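Local structure of GH127 beta-L-arabinofuranoside (Geobacillus stearothermophilus, 4QK0) at residues I424-I428 with H439-G443; L348-G354 with K511-Y515; R25-V29 with M372-G376. The protein probably hydrolyses terminal beta-L-arabinofuranosyl linkages in arabinose-containing sugars, as a family 127 glycoside hydrolase. One frame throughout, in Å; residues are numbered along the deposited sequence.

Interaction 1: residues I424-I428 with H439-G443; sequences IGHYI and HLYVG
I428 and V442 meet with their side chains at about a right angle, I428 CD1 lying 3.9 Å from V442 CB. The I428 CG1 branch stands anti to the carbonyl carbon (chi1 -61°) and runs out extended, which carries CD1 to the valine, while I428 CG2 turns to the backbone of L440 and comes within 3.5 Å of L440 O. L440 points its CB at the other segment and sets its CD1 4.0 Å from Y427 CB; the phenol ring of Y427 leads away, to V341 and F342 of helix 334-350. The imidazole of H439 meets Y427 O at its edge, near the ring plane, with H439 CD2 3.6 Å from that oxygen. Beside it, I428 O takes H439 N at 2.8 Å, nearly along the C=O axis (163° at the oxygen), and a weak second bond from L440 N at 3.3 Å. The contact closes the base of the hairpin of strands 429-431 and 436-438, joining the loop after helix 413-422 to the loop after strand 436-438. The buried I428 O is thus satisfied by one good bond and a weak one within apolar packing, while H439 ND1 finds its partner in Y513 OH.

Interaction 2: residues L348-G354 with K511-Y515; sequences LELEMDG and KGYAY
Both M352 and E351 set CG anti to the backbone N (chi1 -173° in M352), but their chains then diverge: M352, a selenomethionine, bends at chi2 and chi3 and folds over Y513, whereas E351 stays extended and reaches K511. M352 SE lies 3.9 Å from the centroid of the Y513 ring, 24° off the ring normal and displaced toward the rim, a Met-aromatic contact over the face. M352 CG adds a CH-pi contact, 4.1 Å from the centroid of the Y513 ring. At the ring's edge, near its plane, Y513 CE1 approaches G354 N to 3.3 Å. Segment 348-354 runs from the end of helix 334-350 into the start of helix 354-365, with M352 at the centre of an inverse gamma turn and D353 as N-cap of the second helix, its OD1 bound to K355 N. Opposing it is a tight connection in the middle domain, where strand 509-510 turns back into strand 513-517. G354 N donates to K511 O at 2.8 Å in a nearly straight bond (170° at the hydrogen). K511 NZ forms a salt bridge with E351 OE2 at 2.6 Å, on the anti side of the carboxylate and out of its plane, while E351 OE1 is held by Q293 and Y356. A water bridges the backbone and the second tyrosine, donating to M352 O at 2.6 Å and accepting from Y515 OH.

Interaction 3: residues R25-V29 with M372-G376; sequences RYIDV and MDLDG
L374 O is gripped by both terminal nitrogens of R25, NH1 at 2.9 Å and NH2 at 3.0 Å, in an end-on fork that converges on one atom. The oxygen lies in the guanidinium plane, but the fork is not symmetric about the carbonyl: NH1 stands 44° above the carbonyl plane, whereas NH2 is tilted from it much less. R25 gets there by leaving the helix with CG anti to its own N and then bending at chi3 (68°), which brings NH2 alone over a face of the Y26 ring, near the rim, while the guanidinium edge is turned to the carbonyl. L374 CD2 lies 3.8 Å from R25 NH2 and also packs against Y26 OH. The acceptor belongs to a type I beta turn, D373 to G376, closed by G376 N to D373 O, in the loop after helix 354-365 of the catalytic domain; helix 22-42 supplies the other side. V29 points its CB into this turn and rests CG1 3.6 Å from G376 CA, where phi is positive. The selenium of selenomethionine M372 comes to the edge of the Y26 ring: M372 SE is 4.0 Å from Y26 CD1, and the line from SE to the ring centroid is 76° off the ring normal, a Met-aromatic contact of the edge-on kind. The two side chains run antiparallel alongside one another, and helix 413-422 packs against both through I421. A water lies in the plane of the ring, 2.6 Å from Y26 OH, and may also donate to M372 O at the longer distance of 3.2 Å, though other acceptors compete for its protons. Elsewhere on the turn, L374 N is bound by N635 OD1, and D373 OD1 pairs with R404 in a salt bridge.

Overall arrangement
Interaction 1 is the buried member, while interactions 2 and 3 are partly buried and include charged groups, R25 and the E351-K511 pair. Interactions 1 and 2 both join the catalytic and middle domains and form a continuous patch, in which H439 NE2 packs on L348 CD1 and H439 CE1 on M352 SE. Along the chain, interaction 1 is nested inside the loop closed by interaction 2. Interaction 3 stays within the catalytic domain and touches interaction 1 through I27 and I424, but is about 18 Å from interaction 2 at the nearest atoms. Backbone bonds and aliphatic packing suffice in the buried contact, whereas the two nearer the surface add charged side chains, bound water and selenium-aromatic packing.

Interaction 1: residues I424-I428 with H439-G443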
loop_
_atom_site.group_PDB
_atom_site.type_symbol
_atom_site.label_atom_id
_atom_site.label_comp_id
_atom_site.label_asym_id
_atom_site.label_seq_id
_atom_site.Cartn_x
_atom_site.Cartn_y
_atom_site.Cartn_z
ATOM N N ILE A 424 4.912 -23.426 26.278
ATOM C CA ILE A 424 6.222 -23.359 25.687
ATOM C C ILE A 424 7.047 -24.605 26.031
ATOM O O ILE A 424 7.877 -25.061 25.227
ATOM C CB ILE A 424 6.965 -22.055 26.085
ATOM C CG1 ILE A 424 8.330 -21.943 25.422
ATOM C CG2 ILE A 424 7.211 -21.969 27.552
ATOM C CD1 ILE A 424 8.224 -21.680 23.945
ATOM N N GLY A 425 6.832 -25.148 27.215
ATOM C CA GLY A 425 7.555 -26.320 27.667
ATOM C C GLY A 425 7.425 -27.517 26.762
ATOM O O GLY A 425 8.352 -28.304 26.646
ATOM N N HIS A 426 6.311 -27.606 26.054
ATOM C CA HIS A 426 6.047 -28.711 25.143
ATOM C C HIS A 426 6.883 -28.630 23.868
ATOM O O HIS A 426 6.882 -29.568 23.113
ATOM C CB HIS A 426 4.622 -28.702 24.645
ATOM C CG HIS A 426 3.581 -28.867 25.692
ATOM N ND1 HIS A 426 3.819 -28.554 27.007
ATOM C CD2 HIS A 426 2.275 -29.230 25.619
ATOM C CE1 HIS A 426 2.724 -28.757 27.711
ATOM N NE2 HIS A 426 1.774 -29.167 26.892
ATOM N N TYR A 427 7.571 -27.515 23.605
ATOM C CA TYR A 427 8.327 -27.376 22.361
ATOM C C TYR A 427 9.834 -27.549 22.540
ATOM O O TYR A 427 10.577 -27.544 21.568
ATOM C CB TYR A 427 8.039 -25.989 21.686
ATOM C CG TYR A 427 6.598 -25.821 21.298
ATOM C CD1 TYR A 427 5.623 -25.539 22.266
ATOM C CD2 TYR A 427 6.178 -26.009 19.999
ATOM C CE1 TYR A 427 4.274 -25.425 21.937
ATOM C CE2 TYR A 427 4.835 -25.898 19.659
ATOM C CZ TYR A 427 3.898 -25.593 20.636
ATOM O OH TYR A 427 2.579 -25.468 20.315
ATOM N N ILE A 428 10.309 -27.615 23.761
ATOM C CA ILE A 428 11.759 -27.632 23.986
ATOM C C ILE A 428 12.373 -28.968 23.542
ATOM O O ILE A 428 13.443 -28.977 22.935
ATOM C CB ILE A 428 12.067 -27.376 25.465
ATOM C CG1 ILE A 428 11.530 -26.003 25.882
ATOM C CG2 ILE A 428 13.562 -27.410 25.733
ATOM C CD1 ILE A 428 11.561 -25.760 27.364
ATOM N N HIS A 439 15.368 -29.222 20.973
ATOM C CA HIS A 439 15.065 -28.249 19.917
ATOM C C HIS A 439 15.421 -26.818 20.325
ATOM O O HIS A 439 16.042 -26.088 19.552
ATOM C CB HIS A 439 13.594 -28.214 19.603
ATOM C CG HIS A 439 13.058 -29.489 19.094
ATOM N ND1 HIS A 439 13.765 -30.303 18.236
ATOM C CD2 HIS A 439 11.879 -30.102 19.324
ATOM C CE1 HIS A 439 13.039 -31.363 17.962
ATOM N NE2 HIS A 439 11.882 -31.256 18.597
ATOM N N LEU A 440 15.035 -26.435 21.545
ATOM C CA LEU A 440 15.226 -25.053 22.045
ATOM C C LEU A 440 16.151 -25.024 23.256
ATOM O O LEU A 440 16.236 -26.003 24.052
ATOM C CB LEU A 440 13.887 -24.478 22.448
ATOM C CG LEU A 440 12.766 -24.492 21.373
ATOM C CD1 LEU A 440 11.463 -23.943 21.889
ATOM C CD2 LEU A 440 13.166 -23.710 20.165
ATOM N N TYR A 441 16.916 -23.946 23.329
ATOM C CA TYR A 441 17.874 -23.765 24.378
ATOM C C TYR A 441 17.273 -22.790 25.416
ATOM O O TYR A 441 17.224 -21.600 25.244
ATOM C CB TYR A 441 19.216 -23.332 23.814
ATOM C CG TYR A 441 19.791 -24.457 23.000
ATOM C CD1 TYR A 441 20.197 -25.626 23.607
ATOM C CD2 TYR A 441 19.858 -24.394 21.621
ATOM C CE1 TYR A 441 20.677 -26.697 22.860
ATOM C CE2 TYR A 441 20.325 -25.468 20.864
ATOM C CZ TYR A 441 20.759 -26.615 21.514
ATOM O OH TYR A 441 21.197 -27.687 20.792
ATOM N N VAL A 442 16.745 -23.399 26.455
ATOM C CA VAL A 442 15.888 -22.762 27.431
ATOM C C VAL A 442 16.219 -23.449 28.735
ATOM O O VAL A 442 16.167 -24.679 28.798
ATOM C CB VAL A 442 14.398 -23.041 27.158
ATOM C CG1 VAL A 442 13.549 -22.408 28.246
ATOM C CG2 VAL A 442 13.979 -22.503 25.803
ATOM N N GLY A 443 16.578 -22.661 29.735
ATOM C CA GLY A 443 16.797 -23.146 31.088
ATOM C C GLY A 443 15.596 -23.974 31.522
ATOM O O GLY A 443 14.486 -23.482 31.551
#

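Interaction 2: residues L348-G354 with K511-Y515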
loop_
_atom_site.group_PDB
_atom_site.type_symbol
_atom_site.label_atom_id
_atom_site.label_comp_id
_atom_site.label_asym_id
_atom_site.label_seq_id
_atom_site.Cartn_x
_atom_site.Cartn_y
_atom_site.Cartn_z
ATOM N N LEU A 348 8.702 -31.290 12.316
ATOM C CA LEU A 348 9.735 -31.994 13.047
ATOM C C LEU A 348 9.390 -33.471 13.277
ATOM O O LEU A 348 10.260 -34.293 13.293
ATOM C CB LEU A 348 9.978 -31.344 14.395
ATOM C CG LEU A 348 10.829 -30.085 14.275
ATOM C CD1 LEU A 348 10.842 -29.331 15.596
ATOM C CD2 LEU A 348 12.236 -30.437 13.818
ATOM N N GLU A 349 8.116 -33.782 13.466
ATOM C CA GLU A 349 7.681 -35.173 13.633
ATOM C C GLU A 349 7.712 -35.908 12.309
ATOM O O GLU A 349 7.833 -37.109 12.260
ATOM C CB GLU A 349 6.299 -35.216 14.281
ATOM C CG GLU A 349 6.371 -34.728 15.742
ATOM C CD GLU A 349 5.005 -34.441 16.388
ATOM O OE1 GLU A 349 3.963 -34.725 15.739
ATOM O OE2 GLU A 349 4.976 -33.904 17.527
ATOM N N LEU A 350 7.681 -35.170 11.220
ATOM C CA LEU A 350 7.741 -35.767 9.906
ATOM C C LEU A 350 9.160 -36.022 9.412
ATOM O O LEU A 350 9.413 -36.949 8.650
ATOM C CB LEU A 350 7.049 -34.820 8.962
ATOM C CG LEU A 350 6.790 -35.200 7.527
ATOM C CD1 LEU A 350 5.958 -36.476 7.466
ATOM C CD2 LEU A 350 6.053 -34.044 6.853
ATOM N N GLU A 351 10.090 -35.195 9.859
ATOM C CA GLU A 351 11.465 -35.292 9.471
ATOM C C GLU A 351 12.278 -34.398 10.450
ATOM O O GLU A 351 12.002 -33.193 10.635
ATOM C CB GLU A 351 11.583 -34.845 8.039
ATOM C CG GLU A 351 12.971 -34.939 7.418
ATOM C CD GLU A 351 13.127 -33.983 6.243
ATOM O OE1 GLU A 351 12.092 -33.491 5.714
ATOM O OE2 GLU A 351 14.280 -33.668 5.869
HETATM N N MSE A 352 13.286 -34.986 11.049
HETATM C CA MSE A 352 14.141 -34.309 11.982
HETATM C C MSE A 352 15.163 -33.462 11.242
HETATM O O MSE A 352 16.234 -33.916 10.900
HETATM C CB MSE A 352 14.778 -35.336 12.881
HETATM C CG MSE A 352 15.525 -34.580 13.964
HETATM SE SE MSE A 352 14.348 -33.494 15.155
HETATM C CE MSE A 352 12.923 -34.788 15.464
ATOM N N ASP A 353 14.801 -32.204 10.982
ATOM C CA ASP A 353 15.659 -31.251 10.297
ATOM C C ASP A 353 15.696 -29.952 11.123
ATOM O O ASP A 353 14.658 -29.315 11.395
ATOM C CB ASP A 353 15.120 -31.026 8.891
ATOM C CG ASP A 353 16.043 -30.222 8.033
ATOM O OD1 ASP A 353 16.788 -29.306 8.530
ATOM O OD2 ASP A 353 16.024 -30.508 6.831
ATOM N N GLY A 354 16.887 -29.589 11.538
ATOM C CA GLY A 354 17.127 -28.362 12.259
ATOM C C GLY A 354 16.500 -27.119 11.607
ATOM O O GLY A 354 16.111 -26.207 12.315
ATOM N N LYS A 511 21.424 -33.057 9.148
ATOM C CA LYS A 511 20.318 -32.105 8.955
ATOM C C LYS A 511 20.120 -31.201 10.148
ATOM O O LYS A 511 19.032 -31.150 10.722
ATOM C CB LYS A 511 19.035 -32.846 8.661
ATOM C CG LYS A 511 19.107 -33.591 7.351
ATOM C CD LYS A 511 17.791 -34.276 7.067
ATOM C CE LYS A 511 17.732 -34.681 5.611
ATOM N NZ LYS A 511 16.363 -35.144 5.301
ATOM N N GLY A 512 21.207 -30.577 10.568
ATOM C CA GLY A 512 21.184 -29.601 11.636
ATOM C C GLY A 512 21.037 -30.113 13.043
ATOM O O GLY A 512 20.898 -29.308 13.955
ATOM N N TYR A 513 21.133 -31.427 13.254
ATOM C CA TYR A 513 21.148 -32.010 14.629
ATOM C C TYR A 513 22.436 -32.782 14.816
ATOM O O TYR A 513 22.810 -33.574 13.973
ATOM C CB TYR A 513 19.940 -32.923 14.890
ATOM C CG TYR A 513 18.697 -32.156 15.246
ATOM C CD1 TYR A 513 17.896 -31.596 14.248
ATOM C CD2 TYR A 513 18.357 -31.907 16.579
ATOM C CE1 TYR A 513 16.753 -30.887 14.548
ATOM C CE2 TYR A 513 17.255 -31.132 16.894
ATOM C CZ TYR A 513 16.455 -30.616 15.864
ATOM O OH TYR A 513 15.328 -29.892 16.158
ATOM N N ALA A 514 23.129 -32.542 15.926
ATOM C CA ALA A 514 24.286 -33.381 16.307
ATOM C C ALA A 514 23.766 -34.609 17.105
ATOM O O ALA A 514 23.094 -34.450 18.141
ATOM C CB ALA A 514 25.259 -32.574 17.159
ATOM N N TYR A 515 24.023 -35.802 16.580
ATOM C CA TYR A 515 23.606 -37.032 17.229
ATOM C C TYR A 515 24.719 -37.587 18.102
ATOM O O TYR A 515 25.729 -38.076 17.611
ATOM C CB TYR A 515 23.209 -38.040 16.190
ATOM C CG TYR A 515 21.932 -37.673 15.516
ATOM C CD1 TYR A 515 21.903 -36.705 14.519
ATOM C CD2 TYR A 515 20.733 -38.318 15.843
ATOM C CE1 TYR A 515 20.728 -36.393 13.857
ATOM C CE2 TYR A 515 19.568 -38.006 15.197
ATOM C CZ TYR A 515 19.585 -37.028 14.212
ATOM O OH TYR A 515 18.434 -36.721 13.583
HETATM O O HOH W 1 18.529 -34.787 11.887
#

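Interaction 3: residues R25-V29 with M372-G376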
loop_
_atom_site.group_PDB
_atom_site.type_symbol
_atom_site.label_atom_id
_atom_site.label_comp_id
_atom_site.label_asym_id
_atom_site.label_seq_id
_atom_site.Cartn_x
_atom_site.Cartn_y
_atom_site.Cartn_z
ATOM N N ARG A 25 9.281 -15.478 32.938
ATOM C CA ARG A 25 8.646 -14.156 33.041
ATOM C C ARG A 25 7.368 -14.061 32.184
ATOM O O ARG A 25 6.328 -13.561 32.644
ATOM C CB ARG A 25 9.652 -13.047 32.695
ATOM C CG ARG A 25 9.245 -11.654 33.199
ATOM C CD ARG A 25 10.003 -10.556 32.469
ATOM N NE ARG A 25 9.590 -10.487 31.086
ATOM C CZ ARG A 25 8.498 -9.874 30.648
ATOM N NH1 ARG A 25 7.656 -9.259 31.482
ATOM N NH2 ARG A 25 8.259 -9.837 29.341
ATOM N N TYR A 26 7.396 -14.591 30.961
ATOM C CA TYR A 26 6.207 -14.518 30.078
ATOM C C TYR A 26 5.059 -15.360 30.589
ATOM O O TYR A 26 3.875 -14.970 30.535
ATOM C CB TYR A 26 6.561 -14.941 28.642
ATOM C CG TYR A 26 7.194 -13.845 27.784
ATOM C CD1 TYR A 26 6.432 -12.786 27.326
ATOM C CD2 TYR A 26 8.506 -13.907 27.389
ATOM C CE1 TYR A 26 6.973 -11.782 26.544
ATOM C CE2 TYR A 26 9.051 -12.922 26.576
ATOM C CZ TYR A 26 8.241 -11.844 26.162
ATOM O OH TYR A 26 8.756 -10.849 25.397
ATOM N N ILE A 27 5.393 -16.531 31.101
ATOM C CA ILE A 27 4.358 -17.399 31.697
ATOM C C ILE A 27 3.708 -16.741 32.891
ATOM O O ILE A 27 2.503 -16.782 33.032
ATOM C CB ILE A 27 4.936 -18.783 32.064
ATOM C CG1 ILE A 27 5.338 -19.472 30.768
ATOM C CG2 ILE A 27 3.916 -19.626 32.808
ATOM C CD1 ILE A 27 5.585 -20.945 30.898
ATOM N N ASP A 28 4.504 -16.122 33.728
ATOM C CA ASP A 28 3.969 -15.386 34.865
ATOM C C ASP A 28 3.045 -14.287 34.444
ATOM O O ASP A 28 1.999 -14.074 35.072
ATOM C CB ASP A 28 5.095 -14.820 35.743
ATOM C CG ASP A 28 5.896 -15.944 36.466
ATOM O OD1 ASP A 28 5.359 -17.076 36.594
ATOM O OD2 ASP A 28 7.062 -15.704 36.912
ATOM N N VAL A 29 3.425 -13.573 33.381
ATOM C CA VAL A 29 2.549 -12.534 32.828
ATOM C C VAL A 29 1.258 -13.133 32.316
ATOM O O VAL A 29 0.160 -12.586 32.543
ATOM C CB VAL A 29 3.264 -11.739 31.718
ATOM C CG1 VAL A 29 2.271 -10.951 30.900
ATOM C CG2 VAL A 29 4.292 -10.801 32.342
HETATM N N MSE A 372 2.729 -8.674 21.932
HETATM C CA MSE A 372 2.310 -8.205 23.234
HETATM C C MSE A 372 3.315 -7.250 23.796
HETATM O O MSE A 372 4.505 -7.315 23.501
HETATM C CB MSE A 372 1.995 -9.333 24.260
HETATM C CG MSE A 372 3.198 -10.232 24.560
HETATM SE SE MSE A 372 2.863 -11.436 26.124
HETATM C CE MSE A 372 0.925 -11.233 26.255
ATOM N N ASP A 373 2.793 -6.342 24.628
ATOM C CA ASP A 373 3.639 -5.500 25.493
ATOM C C ASP A 373 4.299 -6.419 26.496
ATOM O O ASP A 373 3.726 -7.482 26.863
ATOM C CB ASP A 373 2.790 -4.450 26.301
ATOM C CG ASP A 373 2.461 -3.139 25.512
ATOM O OD1 ASP A 373 3.010 -2.853 24.410
ATOM O OD2 ASP A 373 1.635 -2.341 26.059
ATOM N N LEU A 374 5.440 -5.984 26.993
ATOM C CA LEU A 374 6.214 -6.798 27.882
ATOM C C LEU A 374 5.414 -7.216 29.120
ATOM O O LEU A 374 5.658 -8.288 29.634
ATOM C CB LEU A 374 7.466 -6.087 28.283
ATOM C CG LEU A 374 8.469 -5.891 27.152
ATOM C CD1 LEU A 374 9.479 -4.842 27.572
ATOM C CD2 LEU A 374 9.187 -7.201 26.769
ATOM N N ASP A 375 4.473 -6.374 29.574
ATOM C CA ASP A 375 3.643 -6.649 30.776
ATOM C C ASP A 375 2.331 -7.325 30.462
ATOM O O ASP A 375 1.463 -7.464 31.338
ATOM C CB ASP A 375 3.387 -5.346 31.614
ATOM C CG ASP A 375 2.538 -4.293 30.873
ATOM O OD1 ASP A 375 1.970 -4.568 29.793
ATOM O OD2 ASP A 375 2.432 -3.145 31.377
ATOM N N GLY A 376 2.131 -7.674 29.193
ATOM C CA GLY A 376 0.949 -8.393 28.792
ATOM C C GLY A 376 -0.380 -7.673 28.793
ATOM O O GLY A 376 -1.440 -8.313 28.622
HETATM O O HOH W 2 6.944 -9.244 24.366
#